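Local coordinates for copper chaperone PCu(A)C (Methylosinus trichosporium OB3b, PDB 6P1F), which probably acts as a copper chaperone, its PCu(A)C domain, the part described here, binding copper through a histidine brace, at residues P13-P18 with W97-T102; M29-S34 with L103-A108. One frame throughout, in Å; residues are numbered along the deposited sequence.

Contact 1 (Pro13-Pro18 with Trp97-Thr102) and contact 2 (Met29-Ser34 with Leu103-Ala108) share strand 98-105, whose first half serves one and whose second half serves the other. Their centres lie about 17 Å apart, on opposite sides of the chain's centre, yet they meet where Pro13 CA packs 3.8 Å from Met29 CB, between neighbouring strands 8-16 and 24-33. Both are buried and apolar, and neither contains a metal ligand. The Met29 side chain is about 7 Å from that of the copper ligand His12, and the Leu15 side chain is about 9 Å from that of His83, a zinc-binding residue. No metal is bound in this apo model.

Contact 1: P13-P18 with W97-T102; sequences PWLRAP and WAAEMT
Leu15 and Ala99 meet methyl to methyl, Leu15 CD2 standing 3.9 Å from Ala99 CB. The same CD2 branch also faces Met101, whose CE lies 4.3 Å away. Van der Waals packing is the whole contact: no hydrogen bond passes between the segments, and with Leu15 CA 8.6 Å from Ala99 CA the backbones are too far apart to pair. Leu15 carries CG between its backbone N and carbonyl carbon (chi1 61°), and its chi2 of 92° departs from the usual staggered values; the result sends CD2, not CD1, to the opposing strand. Two residues along the strand from Ala99, Met101 bends at its sulfur (chi3 75°), bringing CE 4.1 Å from Ala99 CB, so that three methyl groups close on one another. Such apolar packing between next-but-one strands inside a curled sheet is consistent with the cupredoxin-like fold of PCu(A)C domains. Strand 109-118 pairs in parallel with strand 8-16 and antiparallel with strand 98-105, and the Leu15 backbone is hydrogen-bonded to its Ala116 and Glu118. Leu27 of strand 24-33 touches Leu15 and Met101, Leu86 of strand 73-89 packs on Leu15, and Ile113 of strand 109-118 on Met101.

Contact 2: M29-S34 with L103-A108; sequences MLVVNS and LVFEKA
Met29 and Leu103 reach toward each other tip to tip across the interior, Met29 SD coming within 4.0 Å of Leu103 CD1. The terminal methyl is nearly as close, with Met29 CE 4.2 Å from that same CD1, so a single leucine branch packs against the last two atoms of the methionine. Met29 has CG set between its backbone N and carbonyl carbon (chi1 56°), and from there the chain runs fully extended, which carries sulfur and methyl well out from the strand. Leu103 answers with CG beside its backbone N and anti to the carbonyl carbon (chi1 -54°), a setting that points CD1 inward to the methionine. Its CD1 also lies 4.2 Å from CE2 of Phe105, two residues further along the same strand, and therefore packs against both methionine and ring.

The contact spans the inside of a curled beta sheet, consistent with the cupredoxin-like barrel of PCu(A)C domains. Strands 24-33 and 98-105 do not pair with each other; strands 8-16 and 109-118 come between them in the sheet, and contact between them is made by side chains alone, without any hydrogen bond.

A second apolar pair lies further along both strands. Val31 holds CG1 opposite its backbone N (chi1 -179°), which brings this branch 4.2 Å from Phe105 CE1, approaching the ring obliquely. The phenyl group is also packed by Ile8, Leu41 and Val111, from three different strands. Beyond the ring the character changes to polar: Asp39 takes the backbone N-H groups of Lys107 and Ala108 on its two carboxylate oxygens, while the buried amide of Asn33 is hydrogen-bonded through OD1 to Ala35 N and through ND2 to the carbonyl oxygens of Arg37 and Pro70.

Contact 1: P13-P18 with W97-T102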
loop_
_atom_site.group_PDB
_atom_site.type_symbol
_atom_site.label_atom_id
_atom_site.label_comp_id
_atom_site.label_asym_id
_atom_site.label_seq_id
_atom_site.Cartn_x
_atom_site.Cartn_y
_atom_site.Cartn_z
ATOM N N PRO A 13 7.278 0.916 2.336
ATOM C CA PRO A 13 5.929 1.502 2.319
ATOM C C PRO A 13 5.892 2.845 3.026
ATOM O O PRO A 13 6.452 3.029 4.126
ATOM C CB PRO A 13 5.082 0.463 3.054
ATOM C CG PRO A 13 6.094 -0.274 3.979
ATOM C CD PRO A 13 7.348 -0.309 3.166
ATOM N N TRP A 14 5.232 3.814 2.397
ATOM C CA TRP A 14 5.082 5.105 3.042
ATOM C C TRP A 14 3.793 5.739 2.561
ATOM O O TRP A 14 3.264 5.336 1.531
ATOM C CB TRP A 14 6.272 6.037 2.730
ATOM C CG TRP A 14 6.456 6.413 1.275
ATOM C CD1 TRP A 14 7.038 5.662 0.293
ATOM C CD2 TRP A 14 6.044 7.641 0.651
ATOM N NE1 TRP A 14 7.000 6.347 -0.918
ATOM C CE2 TRP A 14 6.424 7.571 -0.706
ATOM C CE3 TRP A 14 5.405 8.801 1.126
ATOM C CZ2 TRP A 14 6.193 8.636 -1.609
ATOM C CZ3 TRP A 14 5.172 9.854 0.225
ATOM C CH2 TRP A 14 5.556 9.750 -1.118
ATOM N N LEU A 15 3.314 6.727 3.298
ATOM C CA LEU A 15 2.081 7.422 2.885
ATOM C C LEU A 15 2.210 8.903 3.122
ATOM O O LEU A 15 2.995 9.361 3.961
ATOM C CB LEU A 15 0.873 6.862 3.636
ATOM C CG LEU A 15 0.830 6.953 5.167
ATOM C CD1 LEU A 15 0.131 8.230 5.673
ATOM C CD2 LEU A 15 0.106 5.718 5.734
ATOM N N ARG A 16 1.450 9.664 2.350
ATOM C CA ARG A 16 1.270 11.083 2.608
ATOM C C ARG A 16 0.247 11.289 3.685
ATOM O O ARG A 16 -0.892 10.810 3.569
ATOM C CB ARG A 16 0.813 11.781 1.334
ATOM C CG ARG A 16 1.879 11.940 0.318
ATOM C CD ARG A 16 1.277 12.495 -0.947
ATOM N NE ARG A 16 2.280 13.045 -1.851
ATOM C CZ ARG A 16 2.001 13.525 -3.057
ATOM N NH1 ARG A 16 0.744 13.504 -3.496
ATOM N NH2 ARG A 16 2.964 14.010 -3.831
ATOM N N ALA A 17 0.611 12.014 4.741
ATOM C CA ALA A 17 -0.349 12.241 5.804
ATOM C C ALA A 17 -1.547 12.980 5.205
ATOM O O ALA A 17 -1.366 13.795 4.309
ATOM C CB ALA A 17 0.269 13.031 6.926
ATOM N N PRO A 18 -2.765 12.675 5.672
ATOM C CA PRO A 18 -3.901 13.441 5.137
ATOM C C PRO A 18 -3.791 14.931 5.482
ATOM O O PRO A 18 -3.307 15.321 6.557
ATOM C CB PRO A 18 -5.129 12.799 5.798
ATOM C CG PRO A 18 -4.595 12.035 6.974
ATOM C CD PRO A 18 -3.168 11.676 6.670
ATOM N N TRP A 97 6.137 9.283 12.025
ATOM C CA TRP A 97 5.809 8.024 12.672
ATOM C C TRP A 97 5.445 7.013 11.572
ATOM O O TRP A 97 5.736 7.252 10.413
ATOM C CB TRP A 97 4.645 8.179 13.656
ATOM C CG TRP A 97 4.895 9.167 14.839
ATOM C CD1 TRP A 97 5.651 10.305 14.818
ATOM C CD2 TRP A 97 4.383 9.047 16.156
ATOM N NE1 TRP A 97 5.630 10.909 16.056
ATOM C CE2 TRP A 97 4.851 10.155 16.893
ATOM C CE3 TRP A 97 3.574 8.109 16.792
ATOM C CZ2 TRP A 97 4.529 10.349 18.227
ATOM C CZ3 TRP A 97 3.238 8.320 18.105
ATOM C CH2 TRP A 97 3.719 9.427 18.812
ATOM N N ALA A 98 4.815 5.919 11.961
ATOM C CA ALA A 98 4.379 4.922 10.989
ATOM C C ALA A 98 2.972 4.521 11.306
ATOM O O ALA A 98 2.504 4.685 12.428
ATOM C CB ALA A 98 5.316 3.684 10.976
ATOM N N ALA A 99 2.293 3.985 10.294
ATOM C CA ALA A 99 0.930 3.501 10.407
ATOM C C ALA A 99 0.924 1.981 10.214
ATOM O O ALA A 99 1.379 1.489 9.180
ATOM C CB ALA A 99 0.035 4.185 9.342
ATOM N N GLU A 100 0.477 1.255 11.235
ATOM C CA GLU A 100 0.456 -0.206 11.188
ATOM C C GLU A 100 -0.723 -0.727 10.399
ATOM O O GLU A 100 -1.861 -0.309 10.610
ATOM C CB GLU A 100 0.409 -0.776 12.606
ATOM C CG GLU A 100 0.407 -2.325 12.652
ATOM C CD GLU A 100 0.434 -2.878 14.081
ATOM O OE1 GLU A 100 -0.553 -2.693 14.822
ATOM O OE2 GLU A 100 1.453 -3.481 14.466
ATOM N N MET A 101 -0.453 -1.609 9.451
ATOM C CA MET A 101 -1.559 -2.255 8.765
ATOM C C MET A 101 -1.152 -3.660 8.333
ATOM O O MET A 101 0.017 -3.960 8.154
ATOM C CB MET A 101 -2.001 -1.404 7.569
ATOM C CG MET A 101 -0.905 -1.241 6.529
ATOM S SD MET A 101 -1.286 0.091 5.349
ATOM C CE MET A 101 -0.964 1.553 6.360
ATOM N N THR A 102 -2.122 -4.540 8.147
ATOM C CA THR A 102 -1.783 -5.897 7.753
ATOM C C THR A 102 -2.163 -6.143 6.297
ATOM O O THR A 102 -3.303 -5.921 5.918
ATOM C CB THR A 102 -2.473 -6.911 8.659
ATOM O OG1 THR A 102 -2.014 -6.685 10.007
ATOM C CG2 THR A 102 -2.118 -8.315 8.238
#

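Contact 2: M29-S34 with L103-A108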
loop_
_atom_site.group_PDB
_atom_site.type_symbol
_atom_site.label_atom_id
_atom_site.label_comp_id
_atom_site.label_asym_id
_atom_site.label_seq_id
_atom_site.Cartn_x
_atom_site.Cartn_y
_atom_site.Cartn_z
ATOM N N MET A 29 3.995 1.759 -2.069
ATOM C CA MET A 29 4.922 0.709 -1.676
ATOM C C MET A 29 5.325 -0.067 -2.904
ATOM O O MET A 29 4.542 -0.211 -3.836
ATOM C CB MET A 29 4.279 -0.237 -0.658
ATOM C CG MET A 29 2.963 -0.864 -1.154
ATOM S SD MET A 29 2.150 -1.776 0.211
ATOM C CE MET A 29 0.579 -2.215 -0.571
ATOM N N LEU A 30 6.542 -0.591 -2.893
ATOM C CA LEU A 30 6.985 -1.476 -3.959
ATOM C C LEU A 30 6.598 -2.884 -3.580
ATOM O O LEU A 30 7.008 -3.362 -2.516
ATOM C CB LEU A 30 8.510 -1.334 -4.125
ATOM C CG LEU A 30 9.248 -2.381 -4.963
ATOM C CD1 LEU A 30 8.653 -2.509 -6.347
ATOM C CD2 LEU A 30 10.693 -1.904 -5.060
ATOM N N VAL A 31 5.762 -3.528 -4.394
ATOM C CA VAL A 31 5.354 -4.903 -4.098
ATOM C C VAL A 31 6.003 -5.838 -5.096
ATOM O O VAL A 31 5.915 -5.626 -6.308
ATOM C CB VAL A 31 3.827 -5.051 -4.192
ATOM C CG1 VAL A 31 3.404 -6.492 -3.859
ATOM C CG2 VAL A 31 3.129 -4.058 -3.264
ATOM N N VAL A 32 6.650 -6.885 -4.611
ATOM C CA VAL A 32 7.360 -7.760 -5.524
ATOM C C VAL A 32 6.883 -9.189 -5.332
ATOM O O VAL A 32 6.802 -9.673 -4.207
ATOM C CB VAL A 32 8.893 -7.701 -5.299
ATOM C CG1 VAL A 32 9.572 -8.713 -6.164
ATOM C CG2 VAL A 32 9.443 -6.286 -5.584
ATOM N N ASN A 33 6.466 -9.834 -6.417
ATOM C CA ASN A 33 6.176 -11.264 -6.336
ATOM C C ASN A 33 7.300 -12.038 -6.991
ATOM O O ASN A 33 7.434 -12.030 -8.222
ATOM C CB ASN A 33 4.837 -11.595 -7.017
ATOM C CG ASN A 33 4.525 -13.088 -6.958
ATOM O OD1 ASN A 33 5.024 -13.798 -6.083
ATOM N ND2 ASN A 33 3.645 -13.570 -7.858
ATOM N N SER A 34 8.124 -12.718 -6.170
ATOM C CA SER A 34 9.206 -13.527 -6.706
ATOM C C SER A 34 8.805 -14.970 -6.958
ATOM O O SER A 34 9.656 -15.766 -7.338
ATOM C CB SER A 34 10.413 -13.510 -5.765
ATOM O OG SER A 34 10.962 -12.226 -5.823
ATOM N N LEU A 103 -1.206 -6.595 5.491
ATOM C CA LEU A 103 -1.495 -6.968 4.102
ATOM C C LEU A 103 -1.842 -8.436 4.042
ATOM O O LEU A 103 -1.185 -9.243 4.683
ATOM C CB LEU A 103 -0.304 -6.692 3.216
ATOM C CG LEU A 103 0.235 -5.260 3.295
ATOM C CD1 LEU A 103 1.428 -5.099 2.306
ATOM C CD2 LEU A 103 -0.827 -4.223 3.020
ATOM N N VAL A 104 -2.863 -8.788 3.263
ATOM C CA VAL A 104 -3.248 -10.191 3.128
ATOM C C VAL A 104 -3.031 -10.639 1.698
ATOM O O VAL A 104 -3.648 -10.083 0.786
ATOM C CB VAL A 104 -4.713 -10.403 3.488
ATOM C CG1 VAL A 104 -5.081 -11.906 3.397
ATOM C CG2 VAL A 104 -4.985 -9.847 4.889
ATOM N N PHE A 105 -2.134 -11.598 1.500
ATOM C CA PHE A 105 -1.904 -12.178 0.181
ATOM C C PHE A 105 -2.541 -13.548 0.111
ATOM O O PHE A 105 -2.446 -14.342 1.045
ATOM C CB PHE A 105 -0.404 -12.253 -0.151
ATOM C CG PHE A 105 0.236 -10.916 -0.242
ATOM C CD1 PHE A 105 0.336 -10.280 -1.467
ATOM C CD2 PHE A 105 0.719 -10.271 0.896
ATOM C CE1 PHE A 105 0.922 -9.029 -1.577
ATOM C CE2 PHE A 105 1.286 -9.006 0.797
ATOM C CZ PHE A 105 1.397 -8.403 -0.431
ATOM N N GLU A 106 -3.265 -13.790 -0.974
ATOM C CA GLU A 106 -3.965 -15.038 -1.182
ATOM C C GLU A 106 -3.066 -16.264 -1.010
ATOM O O GLU A 106 -3.449 -17.222 -0.336
ATOM C CB GLU A 106 -4.571 -15.022 -2.585
ATOM C CG GLU A 106 -5.403 -16.228 -2.906
ATOM C CD GLU A 106 -6.065 -16.057 -4.256
ATOM O OE1 GLU A 106 -5.400 -16.312 -5.287
ATOM O OE2 GLU A 106 -7.233 -15.619 -4.282
ATOM N N LYS A 107 -1.868 -16.229 -1.577
ATOM C CA LYS A 107 -0.968 -17.378 -1.491
ATOM C C LYS A 107 0.017 -17.195 -0.355
ATOM O O LYS A 107 0.118 -18.058 0.542
ATOM C CB LYS A 107 -0.230 -17.591 -2.811
ATOM C CG LYS A 107 -1.152 -17.786 -4.000
ATOM C CD LYS A 107 -2.147 -18.922 -3.765
ATOM C CE LYS A 107 -3.017 -19.166 -5.002
ATOM N NZ LYS A 107 -3.901 -20.351 -4.812
ATOM N N ALA A 108 0.690 -16.049 -0.337
ATOM C CA ALA A 108 1.790 -15.874 0.613
ATOM C C ALA A 108 1.327 -15.720 2.054
ATOM O O ALA A 108 2.090 -16.049 2.975
ATOM C CB ALA A 108 2.633 -14.696 0.226
#